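Local coordinates for rhamnose ABC transporter, rhamnose-binding protein (PDB 5BQ3) that probably binds a sugar, likely rhamnose, as the solute-binding component of an ABC transporter, at residues V25-L37 and E81-N94. Numbering follows the deposited sequence.
Sequences VSSQSITFIPKQL and EVQAGTNVLVIAAN
E81, near the end of helix 75-83, reaches T31 with its carboxylate: T31 OG1 donates to E81 OE1 at 2.9 Å, arriving from above the carboxylate plane. The bend of the E81 chain at chi2 (-53°) turns the acid onto this threonine, whose CG2 also rests against it. G85 closes the helix in a Schellman motif, and the T86 methyl CG2 packs 3.4 Å from T31 OG1. N87, just before the strand, accepts the S29 backbone N with its side-chain OD1 at 3.0 Å, the place a strand carbonyl would take, with a weak second bond from S29 OG. Its amide lies against that of Q28, the planes 32° apart, while Q28 NE2 is hydrogen-bonded to D286. A leucine in place of N87 would probably leave the S29 amide N-H without its acceptor and the Q28 amide without the flat group it lies against. From V88 onward the strands run parallel: V88 N meets S29 O, and V88 O takes T31 N. L89 touches I33 through its CD1, 3.8 Å from I33 CD1. V90 binds at both backbone atoms, N to T31 O and O to I33 N, and sets its CB obliquely against the F32 ring, 3.7 Å from CD2. I91 lays CD1 on I33 CG2, and A92 N prolongs the ladder to I33 O. Last, N94 ND2 grips K35 O at 3.0 Å, in the carbonyl plane on a lone pair. The pair illustrates the Rossmann-like core of periplasmic binding proteins: adjacent inner strands of a six-stranded parallel sheet, 29-33 between 60-63 and 88-91, linked through helix 40-56, strand 60-63 and helix 75-83, with I30, F32, V88 and V90 facing helices 40-56 and 271-287.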
ATOM      1  N   VAL A  25      -4.446   9.944  26.265  1.00 72.87           N
ATOM      2  CA  VAL A  25      -3.926  11.096  25.529  1.00 70.28           C
ATOM      3  C   VAL A  25      -5.047  12.155  25.349  1.00 70.56           C
ATOM      4  O   VAL A  25      -5.146  12.801  24.303  1.00 69.36           O
ATOM      5  CB  VAL A  25      -3.271  10.666  24.183  1.00 72.61           C
ATOM      6  CG1 VAL A  25      -1.928   9.983  24.419  1.00 71.98           C
ATOM      7  CG2 VAL A  25      -4.192   9.770  23.363  1.00 71.85           C
ATOM      8  N   SER A  26      -5.858  12.347  26.410  1.00 65.69           N
ATOM      9  CA  SER A  26      -6.985  13.285  26.470  1.00 65.14           C
ATOM     10  C   SER A  26      -6.540  14.757  26.387  1.00 65.28           C
ATOM     11  O   SER A  26      -7.351  15.616  26.038  1.00 65.33           O
ATOM     12  CB  SER A  26      -7.794  13.060  27.744  1.00 70.45           C
ATOM     13  OG  SER A  26      -6.984  13.145  28.906  1.00 79.23           O
ATOM     14  N   SER A  27      -5.259  15.035  26.699  1.00 58.74           N
ATOM     15  CA  SER A  27      -4.657  16.371  26.683  1.00 57.66           C
ATOM     16  C   SER A  27      -3.587  16.517  25.581  1.00 57.15           C
ATOM     17  O   SER A  27      -3.104  17.626  25.338  1.00 56.74           O
ATOM     18  CB  SER A  27      -4.031  16.670  28.043  1.00 62.14           C
ATOM     19  OG  SER A  27      -3.032  15.716  28.366  1.00 69.12           O
ATOM     20  N   GLN A  28      -3.228  15.401  24.922  1.00 50.32           N
ATOM     21  CA  GLN A  28      -2.188  15.343  23.891  1.00 47.67           C
ATOM     22  C   GLN A  28      -2.737  15.637  22.486  1.00 48.23           C
ATOM     23  O   GLN A  28      -3.933  15.477  22.241  1.00 47.76           O
ATOM     24  CB  GLN A  28      -1.489  13.973  23.915  1.00 48.00           C
ATOM     25  CG  GLN A  28      -0.983  13.541  25.297  1.00 61.89           C
ATOM     26  CD  GLN A  28       0.313  14.199  25.685  1.00 81.72           C
ATOM     27  OE1 GLN A  28       0.335  15.285  26.270  1.00 78.95           O
ATOM     28  NE2 GLN A  28       1.422  13.545  25.388  1.00 73.49           N
ATOM     29  N   SER A  29      -1.846  16.071  21.571  1.00 42.72           N
ATOM     30  CA  SER A  29      -2.173  16.418  20.185  1.00 41.39           C
ATOM     31  C   SER A  29      -1.540  15.457  19.165  1.00 42.53           C
ATOM     32  O   SER A  29      -0.420  14.983  19.366  1.00 41.23           O
ATOM     33  CB  SER A  29      -1.730  17.845  19.876  1.00 45.11           C
ATOM     34  OG  SER A  29      -0.346  18.033  20.118  1.00 52.31           O
ATOM     35  N   ILE A  30      -2.262  15.194  18.058  1.00 37.92           N
ATOM     36  CA  ILE A  30      -1.824  14.322  16.962  1.00 35.94           C
ATOM     37  C   ILE A  30      -1.895  15.093  15.630  1.00 38.81           C
ATOM     38  O   ILE A  30      -2.848  15.840  15.397  1.00 39.18           O
ATOM     39  CB  ILE A  30      -2.623  12.975  16.923  1.00 38.42           C
ATOM     40  CG1 ILE A  30      -1.969  11.947  15.958  1.00 37.26           C
ATOM     41  CG2 ILE A  30      -4.130  13.176  16.637  1.00 40.06           C
ATOM     42  CD1 ILE A  30      -2.397  10.495  16.149  1.00 42.86           C
ATOM     43  N   THR A  31      -0.871  14.925  14.776  1.00 34.41           N
ATOM     44  CA  THR A  31      -0.807  15.576  13.467  1.00 34.06           C
ATOM     45  C   THR A  31      -0.409  14.553  12.400  1.00 37.21           C
ATOM     46  O   THR A  31       0.552  13.800  12.578  1.00 36.45           O
ATOM     47  CB  THR A  31       0.120  16.802  13.491  1.00 38.81           C
ATOM     48  OG1 THR A  31      -0.377  17.734  14.452  1.00 37.85           O
ATOM     49  CG2 THR A  31       0.206  17.496  12.142  1.00 35.94           C
ATOM     50  N   PHE A  32      -1.169  14.542  11.293  1.00 33.84           N
ATOM     51  CA  PHE A  32      -0.973  13.662  10.141  1.00 32.65           C
ATOM     52  C   PHE A  32      -0.398  14.475   8.982  1.00 39.10           C
ATOM     53  O   PHE A  32      -0.997  15.472   8.575  1.00 39.85           O
ATOM     54  CB  PHE A  32      -2.301  12.983   9.738  1.00 33.70           C
ATOM     55  CG  PHE A  32      -2.985  12.207  10.840  1.00 34.69           C
ATOM     56  CD1 PHE A  32      -3.873  12.835  11.706  1.00 38.58           C
ATOM     57  CD2 PHE A  32      -2.752  10.848  11.005  1.00 35.26           C
ATOM     58  CE1 PHE A  32      -4.489  12.121  12.740  1.00 39.53           C
ATOM     59  CE2 PHE A  32      -3.373  10.135  12.029  1.00 38.32           C
ATOM     60  CZ  PHE A  32      -4.235  10.776  12.892  1.00 37.64           C
ATOM     61  N   ILE A  33       0.790  14.082   8.486  1.00 36.16           N
ATOM     62  CA  ILE A  33       1.449  14.758   7.372  1.00 36.46           C
ATOM     63  C   ILE A  33       1.513  13.795   6.170  1.00 39.91           C
ATOM     64  O   ILE A  33       2.353  12.892   6.150  1.00 38.47           O
ATOM     65  CB  ILE A  33       2.847  15.358   7.733  1.00 40.00           C
ATOM     66  CG1 ILE A  33       2.773  16.274   8.981  1.00 40.99           C
ATOM     67  CG2 ILE A  33       3.442  16.118   6.528  1.00 41.63           C
ATOM     68  CD1 ILE A  33       4.097  16.501   9.696  1.00 46.34           C
ATOM     69  N   PRO A  34       0.637  13.977   5.150  1.00 37.35           N
ATOM     70  CA  PRO A  34       0.717  13.108   3.965  1.00 36.01           C
ATOM     71  C   PRO A  34       1.845  13.555   3.030  1.00 39.67           C
ATOM     72  O   PRO A  34       2.468  14.593   3.272  1.00 39.90           O
ATOM     73  CB  PRO A  34      -0.661  13.278   3.319  1.00 38.07           C
ATOM     74  CG  PRO A  34      -1.076  14.662   3.682  1.00 44.01           C
ATOM     75  CD  PRO A  34      -0.419  15.005   4.998  1.00 39.91           C
ATOM     76  N   LYS A  35       2.098  12.781   1.956  1.00 35.49           N
ATOM     77  CA  LYS A  35       3.112  13.095   0.945  1.00 35.42           C
ATOM     78  C   LYS A  35       2.788  14.419   0.243  1.00 41.11           C
ATOM     79  O   LYS A  35       3.680  15.225  -0.028  1.00 42.01           O
ATOM     80  CB  LYS A  35       3.184  11.967  -0.098  1.00 36.84           C
ATOM     81  CG  LYS A  35       3.950  10.734   0.340  1.00 42.54           C
ATOM     82  CD  LYS A  35       4.031   9.731  -0.795  1.00 46.45           C
ATOM     83  CE  LYS A  35       4.947   8.588  -0.462  1.00 53.42           C
ATOM     84  NZ  LYS A  35       5.039   7.609  -1.575  1.00 61.56           N
ATOM     85  N   GLN A  36       1.492  14.632  -0.022  1.00 38.37           N
ATOM     86  CA  GLN A  36       0.914  15.775  -0.722  1.00 39.86           C
ATOM     87  C   GLN A  36      -0.524  15.981  -0.234  1.00 44.34           C
ATOM     88  O   GLN A  36      -1.203  15.004   0.090  1.00 42.94           O
ATOM     89  CB  GLN A  36       0.956  15.476  -2.241  1.00 41.33           C
ATOM     90  CG  GLN A  36       0.470  16.578  -3.167  1.00 60.92           C
ATOM     91  CD  GLN A  36       0.578  16.175  -4.618  1.00 83.20           C
ATOM     92  OE1 GLN A  36       1.415  16.686  -5.370  1.00 79.29           O
ATOM     93  NE2 GLN A  36      -0.272  15.253  -5.050  1.00 76.46           N
ATOM     94  N   LEU A  37      -0.983  17.241  -0.176  1.00 42.90           N
ATOM     95  CA  LEU A  37      -2.354  17.559   0.219  1.00 43.62           C
ATOM     96  C   LEU A  37      -3.325  17.348  -0.943  1.00 49.20           C
ATOM     97  O   LEU A  37      -2.934  17.463  -2.111  1.00 49.02           O
ATOM     98  CB  LEU A  37      -2.476  19.009   0.724  1.00 45.26           C
ATOM     99  CG  LEU A  37      -2.003  19.326   2.145  1.00 49.30           C
ATOM    100  CD1 LEU A  37      -2.178  20.798   2.435  1.00 51.08           C
ATOM    101  CD2 LEU A  37      -2.766  18.516   3.197  1.00 50.65           C
ATOM    102  N   GLU A  81       5.461  21.756  13.483  1.00 48.19           N
ATOM    103  CA  GLU A  81       4.713  20.974  14.468  1.00 47.19           C
ATOM    104  C   GLU A  81       5.513  20.776  15.757  1.00 51.57           C
ATOM    105  O   GLU A  81       4.910  20.681  16.824  1.00 51.80           O
ATOM    106  CB  GLU A  81       4.284  19.615  13.890  1.00 46.73           C
ATOM    107  CG  GLU A  81       3.254  19.697  12.769  1.00 55.69           C
ATOM    108  CD  GLU A  81       1.990  20.489  13.051  1.00 79.25           C
ATOM    109  OE1 GLU A  81       1.258  20.137  14.006  1.00 68.50           O
ATOM    110  OE2 GLU A  81       1.721  21.454  12.299  1.00 78.26           O
ATOM    111  N   VAL A  82       6.859  20.725  15.661  1.00 48.11           N
ATOM    112  CA  VAL A  82       7.761  20.587  16.815  1.00 48.42           C
ATOM    113  C   VAL A  82       7.681  21.886  17.638  1.00 53.33           C
ATOM    114  O   VAL A  82       7.581  21.826  18.865  1.00 53.00           O
ATOM    115  CB  VAL A  82       9.216  20.238  16.378  1.00 52.59           C
ATOM    116  CG1 VAL A  82      10.175  20.214  17.565  1.00 53.41           C
ATOM    117  CG2 VAL A  82       9.260  18.907  15.640  1.00 50.82           C
ATOM    118  N   GLN A  83       7.661  23.047  16.945  1.00 51.09           N
ATOM    119  CA  GLN A  83       7.539  24.390  17.522  1.00 52.70           C
ATOM    120  C   GLN A  83       6.196  24.564  18.241  1.00 55.27           C
ATOM    121  O   GLN A  83       6.136  25.248  19.263  1.00 55.93           O
ATOM    122  CB  GLN A  83       7.689  25.450  16.423  1.00 55.54           C
ATOM    123  CG  GLN A  83       9.132  25.807  16.106  1.00 77.68           C
ATOM    124  CD  GLN A  83       9.567  27.022  16.881  1.00104.20           C
ATOM    125  OE1 GLN A  83       9.380  28.164  16.447  1.00102.40           O
ATOM    126  NE2 GLN A  83      10.143  26.802  18.053  1.00 98.03           N
ATOM    127  N   ALA A  84       5.129  23.930  17.707  1.00 49.79           N
ATOM    128  CA  ALA A  84       3.773  23.944  18.261  1.00 49.15           C
ATOM    129  C   ALA A  84       3.635  22.975  19.452  1.00 52.34           C
ATOM    130  O   ALA A  84       2.648  23.029  20.185  1.00 52.34           O
ATOM    131  CB  ALA A  84       2.768  23.584  17.176  1.00 48.92           C
ATOM    132  N   GLY A  85       4.621  22.096  19.621  1.00 48.04           N
ATOM    133  CA  GLY A  85       4.651  21.112  20.695  1.00 47.25           C
ATOM    134  C   GLY A  85       3.707  19.947  20.486  1.00 49.68           C
ATOM    135  O   GLY A  85       3.025  19.536  21.428  1.00 49.78           O
ATOM    136  N   THR A  86       3.668  19.399  19.252  1.00 44.39           N
ATOM    137  CA  THR A  86       2.832  18.252  18.886  1.00 42.72           C
ATOM    138  C   THR A  86       3.416  17.006  19.557  1.00 45.62           C
ATOM    139  O   THR A  86       4.636  16.826  19.563  1.00 46.07           O
ATOM    140  CB  THR A  86       2.719  18.130  17.358  1.00 50.37           C
ATOM    141  OG1 THR A  86       2.244  19.370  16.826  1.00 52.32           O
ATOM    142  CG2 THR A  86       1.789  17.007  16.921  1.00 46.23           C
ATOM    143  N   ASN A  87       2.547  16.174  20.151  1.00 40.56           N
ATOM    144  CA  ASN A  87       2.948  14.978  20.883  1.00 39.57           C
ATOM    145  C   ASN A  87       3.116  13.762  19.976  1.00 41.60           C
ATOM    146  O   ASN A  87       4.056  12.994  20.182  1.00 41.35           O
ATOM    147  CB  ASN A  87       1.943  14.677  21.992  1.00 40.36           C
ATOM    148  CG  ASN A  87       1.776  15.816  22.965  1.00 58.64           C
ATOM    149  OD1 ASN A  87       0.815  16.586  22.894  1.00 50.13           O
ATOM    150  ND2 ASN A  87       2.740  15.985  23.859  1.00 52.34           N
ATOM    151  N   VAL A  88       2.203  13.566  19.000  1.00 36.48           N
ATOM    152  CA  VAL A  88       2.250  12.428  18.074  1.00 34.49           C
ATOM    153  C   VAL A  88       2.303  12.946  16.635  1.00 37.48           C
ATOM    154  O   VAL A  88       1.458  13.747  16.235  1.00 37.09           O
ATOM    155  CB  VAL A  88       1.070  11.433  18.271  1.00 37.72           C
ATOM    156  CG1 VAL A  88       1.202  10.233  17.338  1.00 36.45           C
ATOM    157  CG2 VAL A  88       0.952  10.971  19.721  1.00 38.08           C
ATOM    158  N   LEU A  89       3.287  12.470  15.857  1.00 33.87           N
ATOM    159  CA  LEU A  89       3.448  12.844  14.455  1.00 33.25           C
ATOM    160  C   LEU A  89       3.368  11.605  13.563  1.00 35.07           C
ATOM    161  O   LEU A  89       4.185  10.692  13.697  1.00 34.31           O
ATOM    162  CB  LEU A  89       4.773  13.590  14.239  1.00 33.93           C
ATOM    163  CG  LEU A  89       4.795  14.551  13.056  1.00 39.14           C
ATOM    164  CD1 LEU A  89       4.298  15.925  13.466  1.00 40.65           C
ATOM    165  CD2 LEU A  89       6.183  14.659  12.479  1.00 41.78           C
ATOM    166  N   VAL A  90       2.358  11.565  12.678  1.00 30.60           N
ATOM    167  CA  VAL A  90       2.138  10.461  11.737  1.00 29.23           C
ATOM    168  C   VAL A  90       2.484  10.991  10.337  1.00 33.25           C
ATOM    169  O   VAL A  90       1.835  11.927   9.873  1.00 33.22           O
ATOM    170  CB  VAL A  90       0.708   9.860  11.833  1.00 32.62           C
ATOM    171  CG1 VAL A  90       0.606   8.573  11.029  1.00 31.64           C
ATOM    172  CG2 VAL A  90       0.305   9.604  13.288  1.00 32.71           C
ATOM    173  N   ILE A  91       3.539  10.443   9.691  1.00 29.49           N
ATOM    174  CA  ILE A  91       3.998  10.964   8.400  1.00 29.21           C
ATOM    175  C   ILE A  91       4.257   9.876   7.332  1.00 33.08           C
ATOM    176  O   ILE A  91       4.799   8.818   7.628  1.00 31.95           O
ATOM    177  CB  ILE A  91       5.268  11.856   8.614  1.00 32.76           C
ATOM    178  CG1 ILE A  91       5.784  12.471   7.290  1.00 33.05           C
ATOM    179  CG2 ILE A  91       6.388  11.121   9.377  1.00 33.52           C
ATOM    180  CD1 ILE A  91       6.395  13.809   7.402  1.00 42.34           C
ATOM    181  N   ALA A  92       3.879  10.183   6.079  1.00 30.82           N
ATOM    182  CA  ALA A  92       4.152   9.370   4.896  1.00 30.28           C
ATOM    183  C   ALA A  92       5.322  10.038   4.180  1.00 35.39           C
ATOM    184  O   ALA A  92       5.127  11.021   3.465  1.00 35.70           O
ATOM    185  CB  ALA A  92       2.915   9.280   4.007  1.00 30.71           C
ATOM    186  N   ALA A  93       6.552   9.572   4.480  1.00 32.35           N
ATOM    187  CA  ALA A  93       7.812  10.137   3.991  1.00 33.00           C
ATOM    188  C   ALA A  93       7.931  10.141   2.464  1.00 37.61           C
ATOM    189  O   ALA A  93       7.769   9.101   1.822  1.00 36.93           O
ATOM    190  CB  ALA A  93       8.990   9.388   4.595  1.00 33.85           C
ATOM    191  N   ASN A  94       8.222  11.327   1.893  1.00 34.84           N
ATOM    192  CA  ASN A  94       8.422  11.520   0.455  1.00 35.07           C
ATOM    193  C   ASN A  94       9.764  10.922   0.028  1.00 39.52           C
ATOM    194  O   ASN A  94       9.879  10.370  -1.064  1.00 38.97           O
ATOM    195  CB  ASN A  94       8.355  13.002   0.098  1.00 37.29           C
ATOM    196  CG  ASN A  94       6.973  13.511  -0.230  1.00 55.68           C
ATOM    197  OD1 ASN A  94       6.222  12.900  -1.000  1.00 52.56           O
ATOM    198  ND2 ASN A  94       6.637  14.683   0.287  1.00 43.78           N
TER